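Local coordinates for protein pyrrolysyl-tRNA synthetase (Desulfitobacterium hafniense, PDB 3DSQ) that is a class II aminoacyl-tRNA synthetase that probably uses ATP to attach pyrrolysine to its cognate tRNA, at residues 173-187 and 246-258. Residues are numbered along the deposited sequence; the frame is centred on the assembly and turned at random.
Sequences TMLNLTELGTPLEER and IFDPWVGLGFGLE
With OG1 of T173 set beside its own backbone N (chi1 -45°) and the E258 chain bent at chi2 (82°), the two side chains cross at about a right angle. OG1 of T173 donates to OE2 of E258 at 2.6 Å, and the backbone N of T173 gives an almost straight bond to OE1 of E258 (3.0 Å), on its syn side. The carboxylate thus grips both donors of T173. Were E258 an alanine, the buried T173 hydroxyl and amide would probably lose these acceptors, and with them one of the ties between the strand and the helix start. Strands 173-180 and 250-256 pair antiparallel. L175 with F255, L177 with L253 and E179 with V251 are the hydrogen-bonded pairs. L175 CD2 lies 4.0 Å from F255 CD1, the two side chains running alongside. L177 CD1 presses tightly on L253 CB (3.3 Å). At the far end P249 O accepts from G181 N (2.8 Å), and L184 CD2 packs on P249 CG (3.7 Å). The pair forms the middle of the class II core sheet, flanked by strands 150-159 and 228-236. Helices 72-85 and 187-201 cover the face bearing L177, and helix 257-265 follows directly from G256, its N-cap.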
loop_
_atom_site.group_PDB
_atom_site.type_symbol
_atom_site.label_atom_id
_atom_site.label_comp_id
_atom_site.label_asym_id
_atom_site.label_seq_id
_atom_site.Cartn_x
_atom_site.Cartn_y
_atom_site.Cartn_z
ATOM N N THR B 173 -3.207 6.094 4.900
ATOM C CA THR B 173 -2.322 5.040 5.362
ATOM C C THR B 173 -2.325 5.002 6.876
ATOM O O THR B 173 -2.081 6.012 7.538
ATOM C CB THR B 173 -0.878 5.275 4.867
ATOM O OG1 THR B 173 -0.900 5.652 3.481
ATOM C CG2 THR B 173 -0.038 4.000 5.024
ATOM N N MET B 174 -2.602 3.824 7.417
ATOM C CA MET B 174 -2.636 3.618 8.852
ATOM C C MET B 174 -1.530 2.682 9.278
ATOM O O MET B 174 -1.194 1.732 8.567
ATOM C CB MET B 174 -3.964 2.985 9.298
ATOM C CG MET B 174 -5.160 3.913 9.269
ATOM S SD MET B 174 -4.990 5.306 10.401
ATOM C CE MET B 174 -4.621 6.543 9.254
ATOM N N LEU B 175 -0.960 2.993 10.437
ATOM C CA LEU B 175 0.056 2.174 11.070
ATOM C C LEU B 175 -0.697 1.769 12.325
ATOM O O LEU B 175 -1.235 2.620 13.025
ATOM C CB LEU B 175 1.291 2.988 11.471
ATOM C CG LEU B 175 2.082 2.403 12.663
ATOM C CD1 LEU B 175 2.564 0.999 12.344
ATOM C CD2 LEU B 175 3.262 3.308 13.011
ATOM N N ASN B 176 -0.777 0.480 12.596
ATOM C CA ASN B 176 -1.472 0.052 13.792
ATOM C C ASN B 176 -0.606 -1.006 14.422
ATOM O O ASN B 176 -0.471 -2.087 13.871
ATOM C CB ASN B 176 -2.843 -0.540 13.451
ATOM C CG ASN B 176 -3.717 -0.727 14.677
ATOM O OD1 ASN B 176 -3.242 -1.124 15.744
ATOM N ND2 ASN B 176 -5.007 -0.454 14.527
ATOM N N LEU B 177 0.008 -0.688 15.559
ATOM C CA LEU B 177 0.841 -1.672 16.228
ATOM C C LEU B 177 0.148 -2.157 17.482
ATOM O O LEU B 177 -0.569 -1.413 18.144
ATOM C CB LEU B 177 2.238 -1.118 16.540
ATOM C CG LEU B 177 2.518 0.215 17.226
ATOM C CD1 LEU B 177 1.576 0.457 18.377
ATOM C CD2 LEU B 177 3.972 0.174 17.714
ATOM N N THR B 178 0.368 -3.419 17.806
ATOM C CA THR B 178 -0.307 -4.011 18.944
ATOM C C THR B 178 0.522 -5.052 19.648
ATOM O O THR B 178 1.490 -5.569 19.106
ATOM C CB THR B 178 -1.576 -4.739 18.491
ATOM O OG1 THR B 178 -1.190 -5.892 17.730
ATOM C CG2 THR B 178 -2.435 -3.837 17.602
ATOM N N GLU B 179 0.106 -5.357 20.870
ATOM C CA GLU B 179 0.738 -6.386 21.671
ATOM C C GLU B 179 -0.411 -7.100 22.357
ATOM O O GLU B 179 -1.240 -6.472 23.007
ATOM C CB GLU B 179 1.693 -5.806 22.722
ATOM C CG GLU B 179 2.399 -6.898 23.527
ATOM C CD GLU B 179 3.415 -6.355 24.520
ATOM O OE1 GLU B 179 3.002 -5.760 25.533
ATOM O OE2 GLU B 179 4.632 -6.525 24.280
ATOM N N LEU B 180 -0.469 -8.410 22.165
ATOM C CA LEU B 180 -1.496 -9.245 22.768
ATOM C C LEU B 180 -0.838 -10.014 23.906
ATOM O O LEU B 180 0.142 -10.726 23.688
ATOM C CB LEU B 180 -2.041 -10.238 21.744
ATOM C CG LEU B 180 -2.984 -11.325 22.263
ATOM C CD1 LEU B 180 -4.345 -10.727 22.606
ATOM C CD2 LEU B 180 -3.132 -12.393 21.194
ATOM N N GLY B 181 -1.379 -9.867 25.111
ATOM C CA GLY B 181 -0.823 -10.561 26.256
ATOM C C GLY B 181 -0.067 -9.616 27.172
ATOM O O GLY B 181 0.732 -10.048 28.003
ATOM N N THR B 182 -0.320 -8.322 27.022
ATOM C CA THR B 182 0.335 -7.318 27.851
ATOM C C THR B 182 -0.143 -7.462 29.297
ATOM O O THR B 182 -1.336 -7.632 29.541
ATOM C CB THR B 182 -0.017 -5.890 27.369
ATOM O OG1 THR B 182 0.255 -5.777 25.969
ATOM C CG2 THR B 182 0.801 -4.852 28.123
ATOM N N PRO B 183 0.783 -7.413 30.271
ATOM C CA PRO B 183 0.384 -7.535 31.682
ATOM C C PRO B 183 -0.481 -6.318 31.999
ATOM O O PRO B 183 -0.068 -5.192 31.728
ATOM C CB PRO B 183 1.719 -7.479 32.430
ATOM C CG PRO B 183 2.728 -7.936 31.407
ATOM C CD PRO B 183 2.245 -7.275 30.147
ATOM N N LEU B 184 -1.674 -6.532 32.554
ATOM C CA LEU B 184 -2.574 -5.422 32.880
ATOM C C LEU B 184 -1.870 -4.185 33.432
ATOM O O LEU B 184 -2.032 -3.075 32.914
ATOM C CB LEU B 184 -3.633 -5.863 33.892
ATOM C CG LEU B 184 -4.751 -6.804 33.432
ATOM C CD1 LEU B 184 -5.626 -7.160 34.627
ATOM C CD2 LEU B 184 -5.575 -6.147 32.345
ATOM N N GLU B 185 -1.085 -4.387 34.484
ATOM C CA GLU B 185 -0.370 -3.302 35.147
ATOM C C GLU B 185 0.637 -2.569 34.273
ATOM O O GLU B 185 1.110 -1.497 34.648
ATOM C CB GLU B 185 0.341 -3.836 36.387
ATOM C CG GLU B 185 1.508 -4.743 36.078
ATOM C CD GLU B 185 1.423 -6.063 36.810
ATOM O OE1 GLU B 185 1.329 -6.047 38.060
ATOM O OE2 GLU B 185 1.449 -7.115 36.136
ATOM N N GLU B 186 0.969 -3.133 33.114
ATOM C CA GLU B 186 1.932 -2.486 32.224
ATOM C C GLU B 186 1.319 -1.907 30.950
ATOM O O GLU B 186 2.026 -1.321 30.133
ATOM C CB GLU B 186 3.048 -3.468 31.852
ATOM C CG GLU B 186 3.781 -4.036 33.059
ATOM C CD GLU B 186 4.912 -4.974 32.680
ATOM O OE1 GLU B 186 5.423 -5.665 33.587
ATOM O OE2 GLU B 186 5.295 -5.020 31.488
ATOM N N ARG B 187 0.010 -2.052 30.786
ATOM C CA ARG B 187 -0.668 -1.551 29.592
ATOM C C ARG B 187 -0.369 -0.089 29.271
ATOM O O ARG B 187 0.090 0.228 28.171
ATOM C CB ARG B 187 -2.175 -1.758 29.719
ATOM C CG ARG B 187 -2.585 -3.223 29.680
ATOM C CD ARG B 187 -4.086 -3.383 29.836
ATOM N NE ARG B 187 -4.547 -2.872 31.123
ATOM C CZ ARG B 187 -5.820 -2.824 31.497
ATOM N NH1 ARG B 187 -6.773 -3.260 30.682
ATOM N NH2 ARG B 187 -6.143 -2.333 32.685
ATOM N N ILE B 246 -11.449 -12.953 22.057
ATOM C CA ILE B 246 -10.190 -12.545 22.660
ATOM C C ILE B 246 -10.399 -12.439 24.171
ATOM O O ILE B 246 -11.420 -11.924 24.623
ATOM C CB ILE B 246 -9.726 -11.168 22.121
ATOM C CG1 ILE B 246 -9.564 -11.219 20.597
ATOM C CG2 ILE B 246 -8.420 -10.767 22.787
ATOM C CD1 ILE B 246 -8.518 -12.211 20.102
ATOM N N PHE B 247 -9.446 -12.939 24.951
ATOM C CA PHE B 247 -9.565 -12.852 26.400
ATOM C C PHE B 247 -8.256 -12.609 27.137
ATOM O O PHE B 247 -8.110 -12.958 28.308
ATOM C CB PHE B 247 -10.275 -14.089 26.958
ATOM C CG PHE B 247 -11.776 -13.970 26.945
ATOM C CD1 PHE B 247 -12.397 -12.815 27.422
ATOM C CD2 PHE B 247 -12.572 -15.008 26.473
ATOM C CE1 PHE B 247 -13.792 -12.693 27.430
ATOM C CE2 PHE B 247 -13.976 -14.897 26.477
ATOM C CZ PHE B 247 -14.584 -13.736 26.956
ATOM N N ASP B 248 -7.306 -12.003 26.437
ATOM C CA ASP B 248 -6.024 -11.655 27.024
ATOM C C ASP B 248 -5.935 -10.137 26.982
ATOM O O ASP B 248 -6.548 -9.494 26.123
ATOM C CB ASP B 248 -4.863 -12.250 26.221
ATOM C CG ASP B 248 -4.836 -13.764 26.267
ATOM O OD1 ASP B 248 -4.879 -14.325 27.377
ATOM O OD2 ASP B 248 -4.759 -14.394 25.195
ATOM N N PRO B 249 -5.206 -9.536 27.935
ATOM C CA PRO B 249 -5.074 -8.080 27.940
ATOM C C PRO B 249 -4.287 -7.714 26.688
ATOM O O PRO B 249 -3.559 -8.548 26.158
ATOM C CB PRO B 249 -4.274 -7.810 29.208
ATOM C CG PRO B 249 -4.671 -8.936 30.101
ATOM C CD PRO B 249 -4.644 -10.118 29.165
ATOM N N TRP B 250 -4.431 -6.482 26.213
ATOM C CA TRP B 250 -3.694 -6.055 25.025
ATOM C C TRP B 250 -3.665 -4.546 24.893
ATOM O O TRP B 250 -4.405 -3.836 25.565
ATOM C CB TRP B 250 -4.315 -6.641 23.747
ATOM C CG TRP B 250 -5.771 -6.258 23.537
ATOM C CD1 TRP B 250 -6.868 -7.009 23.847
ATOM C CD2 TRP B 250 -6.270 -5.032 22.985
ATOM N NE1 TRP B 250 -8.020 -6.332 23.520
ATOM C CE2 TRP B 250 -7.682 -5.114 22.992
ATOM C CE3 TRP B 250 -5.662 -3.871 22.485
ATOM C CZ2 TRP B 250 -8.500 -4.079 22.519
ATOM C CZ3 TRP B 250 -6.478 -2.839 22.012
ATOM C CH2 TRP B 250 -7.885 -2.955 22.035
ATOM N N VAL B 251 -2.792 -4.063 24.018
ATOM C CA VAL B 251 -2.692 -2.641 23.750
ATOM C C VAL B 251 -2.500 -2.481 22.258
ATOM O O VAL B 251 -1.901 -3.329 21.603
ATOM C CB VAL B 251 -1.506 -1.975 24.487
ATOM C CG1 VAL B 251 -1.748 -2.019 25.998
ATOM C CG2 VAL B 251 -0.199 -2.660 24.113
ATOM N N GLY B 252 -3.036 -1.393 21.722
ATOM C CA GLY B 252 -2.907 -1.130 20.308
ATOM C C GLY B 252 -2.893 0.366 20.099
ATOM O O GLY B 252 -3.630 1.104 20.754
ATOM N N LEU B 253 -2.053 0.815 19.178
ATOM C CA LEU B 253 -1.939 2.230 18.889
ATOM C C LEU B 253 -2.015 2.398 17.380
ATOM O O LEU B 253 -1.356 1.667 16.640
ATOM C CB LEU B 253 -0.599 2.753 19.422
ATOM C CG LEU B 253 -0.341 4.257 19.510
ATOM C CD1 LEU B 253 -1.355 4.920 20.425
ATOM C CD2 LEU B 253 1.080 4.486 20.046
ATOM N N GLY B 254 -2.831 3.349 16.931
ATOM C CA GLY B 254 -2.957 3.591 15.507
ATOM C C GLY B 254 -2.601 5.004 15.084
ATOM O O GLY B 254 -3.002 5.968 15.730
ATOM N N PHE B 255 -1.859 5.125 13.985
ATOM C CA PHE B 255 -1.443 6.425 13.462
ATOM C C PHE B 255 -1.883 6.659 12.013
ATOM O O PHE B 255 -1.971 5.729 11.214
ATOM C CB PHE B 255 0.090 6.570 13.468
ATOM C CG PHE B 255 0.745 6.366 14.811
ATOM C CD1 PHE B 255 0.718 5.125 15.443
ATOM C CD2 PHE B 255 1.469 7.402 15.405
ATOM C CE1 PHE B 255 1.413 4.914 16.641
ATOM C CE2 PHE B 255 2.167 7.200 16.604
ATOM C CZ PHE B 255 2.137 5.949 17.217
ATOM N N GLY B 256 -2.142 7.920 11.684
ATOM C CA GLY B 256 -2.461 8.291 10.316
ATOM C C GLY B 256 -1.135 8.850 9.817
ATOM O O GLY B 256 -0.705 9.880 10.298
ATOM N N LEU B 257 -0.472 8.175 8.880
ATOM C CA LEU B 257 0.835 8.641 8.414
ATOM C C LEU B 257 0.848 9.957 7.638
ATOM O O LEU B 257 1.771 10.764 7.813
ATOM C CB LEU B 257 1.537 7.545 7.596
ATOM C CG LEU B 257 1.779 6.233 8.349
ATOM C CD1 LEU B 257 2.728 5.360 7.552
ATOM C CD2 LEU B 257 2.359 6.512 9.742
ATOM N N GLU B 258 -0.147 10.180 6.778
ATOM C CA GLU B 258 -0.186 11.433 6.030
ATOM C C GLU B 258 -0.359 12.569 7.024
ATOM O O GLU B 258 0.264 13.625 6.896
ATOM C CB GLU B 258 -1.341 11.469 5.009
ATOM C CG GLU B 258 -1.223 10.489 3.834
ATOM C CD GLU B 258 -1.681 9.088 4.193
ATOM O OE1 GLU B 258 -2.176 8.906 5.324
ATOM O OE2 GLU B 258 -1.555 8.172 3.349
#